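NEDD8-conjugating enzyme UBC12 (Saccharomyces cerevisiae, PDB 3O2U) accepts the ubiquitin-like protein Rub1 (NEDD8) from its E1 enzyme as a thioester and catalyses its attachment to other proteins, chiefly the cullin Cdc53. Local coordinates at residues I105-L118 against L141-A155. Residues are numbered along the deposited sequence; the frame is centred on the assembly and turned at random.
Sequences IFHPNIDLKGNVCL and LFLEPNPNDPLNKDA
Pro108 O takes two backbone N-H groups from 141-155: Leu151 N, 2.7 Å from Pro108 O, and Asn152 N, which meets the same oxygen from above the carbonyl plane. Beside this, the Asn109 amide bridges to the opposing loop. Asn109 ND2 donates to Asn146 O at 2.8 Å, in that carbonyl's plane. It also reaches Asp149 O, 3.0 Å from Asn109 ND2, from above that carbonyl's plane. Asn109 OD1 accepts from His107 NE2 at 3.1 Å and weakly from Asn146 N. With an alanine in place of Asn109, Asn146 O and Asp149 O would probably lose these donors, and the His107 ring would lose a bond that helps fix its rotation. That imidazole, swung anti to its own backbone N (chi1 -174°), presents its edge to the face of Phe142, planes at 63°. Farther along, Ala155 CB sits over the centre of the Phe106 ring, 3.7 Å from its centroid, a CH-pi contact at the start of helix 153-160, which Asn152 OD1 N-caps through Ala155 N. Leu151 lays CG against Cys117 CB, and Cys117 SG lies 3.4 Å from Asp149 OD1. His107-Pro108-Asn109 is the HPN motif of the E2 fold, and Cys117 is the predicted thioester cysteine. With its amide gripped from both loops, Asn109 is consistent with a structural role in holding the 141-155 loop beside the catalytic cysteine.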
loop_
_atom_site.group_PDB
_atom_site.type_symbol
_atom_site.label_atom_id
_atom_site.label_comp_id
_atom_site.label_asym_id
_atom_site.label_seq_id
_atom_site.Cartn_x
_atom_site.Cartn_y
_atom_site.Cartn_z
ATOM N N ILE A 105 2.765 -14.103 1.341
ATOM C CA ILE A 105 2.279 -14.670 0.086
ATOM C C ILE A 105 3.416 -14.995 -0.887
ATOM O O ILE A 105 4.488 -14.389 -0.845
ATOM C CB ILE A 105 1.197 -13.787 -0.591
ATOM C CG1 ILE A 105 1.801 -12.510 -1.144
ATOM C CG2 ILE A 105 0.048 -13.444 0.387
ATOM C CD1 ILE A 105 1.032 -11.996 -2.335
ATOM N N PHE A 106 3.162 -15.960 -1.762
ATOM C CA PHE A 106 4.160 -16.406 -2.727
ATOM C C PHE A 106 4.027 -15.568 -3.995
ATOM O O PHE A 106 3.205 -15.861 -4.850
ATOM C CB PHE A 106 3.921 -17.874 -3.056
ATOM C CG PHE A 106 5.066 -18.535 -3.751
ATOM C CD1 PHE A 106 6.287 -18.691 -3.107
ATOM C CD2 PHE A 106 4.915 -19.031 -5.038
ATOM C CE1 PHE A 106 7.340 -19.316 -3.738
ATOM C CE2 PHE A 106 5.973 -19.656 -5.677
ATOM C CZ PHE A 106 7.181 -19.797 -5.030
ATOM N N HIS A 107 4.813 -14.504 -4.090
ATOM C CA HIS A 107 4.727 -13.601 -5.230
ATOM C C HIS A 107 6.107 -12.999 -5.490
ATOM O O HIS A 107 6.793 -12.584 -4.557
ATOM C CB HIS A 107 3.708 -12.495 -4.942
ATOM C CG HIS A 107 3.452 -11.598 -6.110
ATOM N ND1 HIS A 107 2.278 -11.628 -6.825
ATOM C CD2 HIS A 107 4.231 -10.661 -6.698
ATOM C CE1 HIS A 107 2.333 -10.731 -7.797
ATOM N NE2 HIS A 107 3.513 -10.143 -7.746
ATOM N N PRO A 108 6.529 -12.963 -6.758
ATOM C CA PRO A 108 7.889 -12.501 -7.065
ATOM C C PRO A 108 8.152 -11.081 -6.562
ATOM O O PRO A 108 9.288 -10.762 -6.211
ATOM C CB PRO A 108 7.946 -12.533 -8.596
ATOM C CG PRO A 108 6.543 -12.699 -9.058
ATOM C CD PRO A 108 5.777 -13.350 -7.960
ATOM N N ASN A 109 7.111 -10.253 -6.484
ATOM C CA ASN A 109 7.318 -8.833 -6.211
ATOM C C ASN A 109 7.059 -8.411 -4.750
ATOM O O ASN A 109 7.119 -7.226 -4.414
ATOM C CB ASN A 109 6.522 -7.991 -7.218
ATOM C CG ASN A 109 6.721 -8.468 -8.662
ATOM O OD1 ASN A 109 5.756 -8.742 -9.388
ATOM N ND2 ASN A 109 7.976 -8.568 -9.083
ATOM N N ILE A 110 6.827 -9.392 -3.877
ATOM C CA ILE A 110 6.583 -9.132 -2.456
ATOM C C ILE A 110 7.472 -10.038 -1.606
ATOM O O ILE A 110 7.527 -11.243 -1.844
ATOM C CB ILE A 110 5.088 -9.359 -2.097
ATOM C CG1 ILE A 110 4.209 -8.600 -3.092
ATOM C CG2 ILE A 110 4.800 -8.928 -0.642
ATOM C CD1 ILE A 110 2.752 -8.946 -3.029
ATOM N N ASP A 111 8.196 -9.469 -0.644
ATOM C CA ASP A 111 9.076 -10.289 0.188
ATOM C C ASP A 111 8.384 -10.746 1.467
ATOM O O ASP A 111 7.243 -10.376 1.738
ATOM C CB ASP A 111 10.421 -9.594 0.475
ATOM C CG ASP A 111 10.285 -8.386 1.381
ATOM O OD1 ASP A 111 9.272 -8.287 2.113
ATOM O OD2 ASP A 111 11.211 -7.542 1.364
ATOM N N LEU A 112 9.060 -11.580 2.243
ATOM C CA LEU A 112 8.428 -12.171 3.413
ATOM C C LEU A 112 8.270 -11.184 4.555
ATOM O O LEU A 112 7.616 -11.488 5.552
ATOM C CB LEU A 112 9.187 -13.417 3.877
ATOM C CG LEU A 112 9.162 -14.545 2.846
ATOM C CD1 LEU A 112 10.121 -15.648 3.278
ATOM C CD2 LEU A 112 7.753 -15.082 2.659
ATOM N N LYS A 113 8.866 -10.004 4.403
ATOM C CA LYS A 113 8.700 -8.923 5.368
ATOM C C LYS A 113 7.482 -8.029 5.063
ATOM O O LYS A 113 7.119 -7.165 5.865
ATOM C CB LYS A 113 9.970 -8.073 5.415
ATOM C CG LYS A 113 11.111 -8.704 6.212
ATOM N N GLY A 114 6.852 -8.236 3.912
ATOM C CA GLY A 114 5.722 -7.405 3.525
ATOM C C GLY A 114 6.077 -6.257 2.587
ATOM O O GLY A 114 5.188 -5.520 2.146
ATOM N N ASN A 115 7.368 -6.098 2.281
ATOM C CA ASN A 115 7.818 -5.129 1.286
ATOM C C ASN A 115 7.274 -5.409 -0.115
ATOM O O ASN A 115 7.255 -6.555 -0.574
ATOM C CB ASN A 115 9.357 -5.079 1.245
ATOM C CG ASN A 115 9.956 -4.550 2.527
ATOM O OD1 ASN A 115 10.768 -5.220 3.166
ATOM N ND2 ASN A 115 9.547 -3.348 2.923
ATOM N N VAL A 116 6.853 -4.358 -0.810
ATOM C CA VAL A 116 6.223 -4.528 -2.109
ATOM C C VAL A 116 6.962 -3.755 -3.182
ATOM O O VAL A 116 7.074 -2.534 -3.094
ATOM C CB VAL A 116 4.770 -4.018 -2.117
ATOM C CG1 VAL A 116 4.135 -4.315 -3.453
ATOM C CG2 VAL A 116 3.960 -4.645 -0.985
ATOM N N CYS A 117 7.441 -4.464 -4.206
ATOM C CA CYS A 117 8.160 -3.836 -5.314
ATOM C C CYS A 117 7.224 -3.445 -6.450
ATOM O O CYS A 117 6.855 -4.258 -7.295
ATOM C CB CYS A 117 9.272 -4.743 -5.848
ATOM S SG CYS A 117 10.331 -3.916 -7.075
ATOM N N LEU A 118 6.840 -2.178 -6.454
ATOM C CA LEU A 118 5.901 -1.662 -7.422
ATOM C C LEU A 118 6.497 -0.350 -7.885
ATOM O O LEU A 118 6.774 0.516 -7.058
ATOM C CB LEU A 118 4.558 -1.424 -6.734
ATOM C CG LEU A 118 3.425 -0.849 -7.569
ATOM C CD1 LEU A 118 2.990 -1.869 -8.628
ATOM C CD2 LEU A 118 2.267 -0.452 -6.667
ATOM N N LEU A 141 -0.449 -6.245 -10.010
ATOM C CA LEU A 141 0.615 -7.152 -9.589
ATOM C C LEU A 141 0.144 -8.606 -9.584
ATOM O O LEU A 141 0.918 -9.529 -9.822
ATOM C CB LEU A 141 1.092 -6.811 -8.169
ATOM C CG LEU A 141 2.065 -5.660 -7.904
ATOM C CD1 LEU A 141 2.215 -5.486 -6.404
ATOM C CD2 LEU A 141 3.423 -5.919 -8.534
ATOM N N PHE A 142 -1.124 -8.806 -9.269
ATOM C CA PHE A 142 -1.669 -10.156 -9.174
ATOM C C PHE A 142 -2.223 -10.641 -10.507
ATOM O O PHE A 142 -2.323 -11.847 -10.738
ATOM C CB PHE A 142 -2.744 -10.218 -8.085
ATOM C CG PHE A 142 -2.196 -9.946 -6.706
ATOM C CD1 PHE A 142 -2.229 -8.668 -6.176
ATOM C CD2 PHE A 142 -1.599 -10.958 -5.974
ATOM C CE1 PHE A 142 -1.709 -8.404 -4.908
ATOM C CE2 PHE A 142 -1.052 -10.701 -4.710
ATOM C CZ PHE A 142 -1.102 -9.419 -4.184
ATOM N N LEU A 143 -2.580 -9.695 -11.372
ATOM C CA LEU A 143 -3.061 -10.012 -12.714
ATOM C C LEU A 143 -1.904 -10.265 -13.675
ATOM O O LEU A 143 -1.995 -11.109 -14.567
ATOM C CB LEU A 143 -3.935 -8.877 -13.238
ATOM C CG LEU A 143 -5.119 -8.610 -12.325
ATOM C CD1 LEU A 143 -6.015 -7.509 -12.882
ATOM C CD2 LEU A 143 -5.902 -9.892 -12.112
ATOM N N GLU A 144 -0.823 -9.521 -13.494
ATOM C CA GLU A 144 0.372 -9.695 -14.304
ATOM C C GLU A 144 1.640 -9.653 -13.466
ATOM O O GLU A 144 2.358 -8.647 -13.457
ATOM C CB GLU A 144 0.424 -8.649 -15.423
ATOM C CG GLU A 144 -0.344 -9.050 -16.671
ATOM C CD GLU A 144 0.198 -10.333 -17.295
ATOM O OE1 GLU A 144 1.305 -10.296 -17.887
ATOM O OE2 GLU A 144 -0.484 -11.379 -17.188
ATOM N N PRO A 145 1.924 -10.756 -12.748
ATOM C CA PRO A 145 3.153 -10.816 -11.963
ATOM C C PRO A 145 4.345 -10.751 -12.904
ATOM O O PRO A 145 4.289 -11.276 -14.013
ATOM C CB PRO A 145 3.093 -12.204 -11.304
ATOM C CG PRO A 145 1.677 -12.617 -11.377
ATOM C CD PRO A 145 1.128 -11.989 -12.627
ATOM N N ASN A 146 5.410 -10.116 -12.445
ATOM C CA ASN A 146 6.597 -9.900 -13.249
ATOM C C ASN A 146 7.791 -10.529 -12.545
ATOM O O ASN A 146 8.074 -10.207 -11.391
ATOM C CB ASN A 146 6.809 -8.389 -13.419
ATOM C CG ASN A 146 8.039 -8.049 -14.237
ATOM O OD1 ASN A 146 8.709 -8.928 -14.782
ATOM N ND2 ASN A 146 8.341 -6.758 -14.327
ATOM N N PRO A 147 8.505 -11.432 -13.230
ATOM C CA PRO A 147 9.638 -12.067 -12.554
ATOM C C PRO A 147 10.879 -11.177 -12.497
ATOM O O PRO A 147 11.903 -11.602 -11.959
ATOM C CB PRO A 147 9.920 -13.307 -13.414
ATOM C CG PRO A 147 9.272 -13.042 -14.743
ATOM C CD PRO A 147 8.409 -11.811 -14.649
ATOM N N ASN A 148 10.784 -9.953 -13.010
ATOM C CA ASN A 148 11.955 -9.085 -13.143
ATOM C C ASN A 148 12.250 -8.149 -11.968
ATOM O O ASN A 148 13.257 -7.438 -11.972
ATOM C CB ASN A 148 11.873 -8.296 -14.451
ATOM C CG ASN A 148 11.841 -9.204 -15.669
ATOM O OD1 ASN A 148 12.630 -10.145 -15.773
ATOM N ND2 ASN A 148 10.921 -8.936 -16.589
ATOM N N ASP A 149 11.381 -8.142 -10.964
ATOM C CA ASP A 149 11.656 -7.405 -9.731
ATOM C C ASP A 149 11.568 -8.359 -8.553
ATOM O O ASP A 149 10.673 -8.232 -7.712
ATOM C CB ASP A 149 10.657 -6.269 -9.548
ATOM C CG ASP A 149 10.845 -5.169 -10.559
ATOM O OD1 ASP A 149 11.506 -4.166 -10.216
ATOM O OD2 ASP A 149 10.343 -5.311 -11.696
ATOM N N PRO A 150 12.498 -9.323 -8.493
ATOM C CA PRO A 150 12.343 -10.497 -7.631
ATOM C C PRO A 150 12.700 -10.215 -6.177
ATOM O O PRO A 150 13.871 -10.312 -5.811
ATOM C CB PRO A 150 13.346 -11.506 -8.224
ATOM C CG PRO A 150 13.951 -10.841 -9.449
ATOM C CD PRO A 150 13.755 -9.370 -9.254
ATOM N N LEU A 151 11.709 -9.869 -5.361
ATOM C CA LEU A 151 11.931 -9.763 -3.926
ATOM C C LEU A 151 11.894 -11.164 -3.334
ATOM O O LEU A 151 12.486 -11.439 -2.290
ATOM C CB LEU A 151 10.859 -8.895 -3.264
ATOM C CG LEU A 151 10.889 -7.392 -3.545
ATOM C CD1 LEU A 151 10.040 -6.652 -2.516
ATOM C CD2 LEU A 151 12.311 -6.874 -3.516
ATOM N N ASN A 152 11.170 -12.041 -4.015
ATOM C CA ASN A 152 11.033 -13.425 -3.597
ATOM C C ASN A 152 11.559 -14.295 -4.718
ATOM O O ASN A 152 10.880 -14.502 -5.726
ATOM C CB ASN A 152 9.573 -13.755 -3.313
ATOM C CG ASN A 152 9.373 -15.202 -2.888
ATOM O OD1 ASN A 152 10.069 -16.110 -3.354
ATOM N ND2 ASN A 152 8.419 -15.421 -2.003
ATOM N N LYS A 153 12.781 -14.786 -4.546
ATOM C CA LYS A 153 13.476 -15.480 -5.622
ATOM C C LYS A 153 12.825 -16.805 -5.975
ATOM O O LYS A 153 12.821 -17.196 -7.135
ATOM C CB LYS A 153 14.952 -15.682 -5.267
ATOM C CG LYS A 153 15.763 -14.396 -5.294
ATOM C CD LYS A 153 17.082 -14.558 -4.542
ATOM C CE LYS A 153 17.863 -15.773 -5.032
ATOM N NZ LYS A 153 19.106 -16.002 -4.238
ATOM N N ASP A 154 12.272 -17.498 -4.986
ATOM C CA ASP A 154 11.600 -18.770 -5.255
ATOM C C ASP A 154 10.408 -18.597 -6.195
ATOM O O ASP A 154 10.220 -19.384 -7.126
ATOM C CB ASP A 154 11.136 -19.425 -3.956
ATOM C CG ASP A 154 12.290 -19.856 -3.074
ATOM O OD1 ASP A 154 13.416 -20.000 -3.597
ATOM O OD2 ASP A 154 12.065 -20.052 -1.856
ATOM N N ALA A 155 9.590 -17.575 -5.938
ATOM C CA ALA A 155 8.458 -17.279 -6.813
ATOM C C ALA A 155 8.928 -16.844 -8.195
ATOM O O ALA A 155 8.371 -17.270 -9.194
ATOM C CB ALA A 155 7.536 -16.214 -6.200
HETATM O O HOH W 1 7.016 -13.412 -0.609
#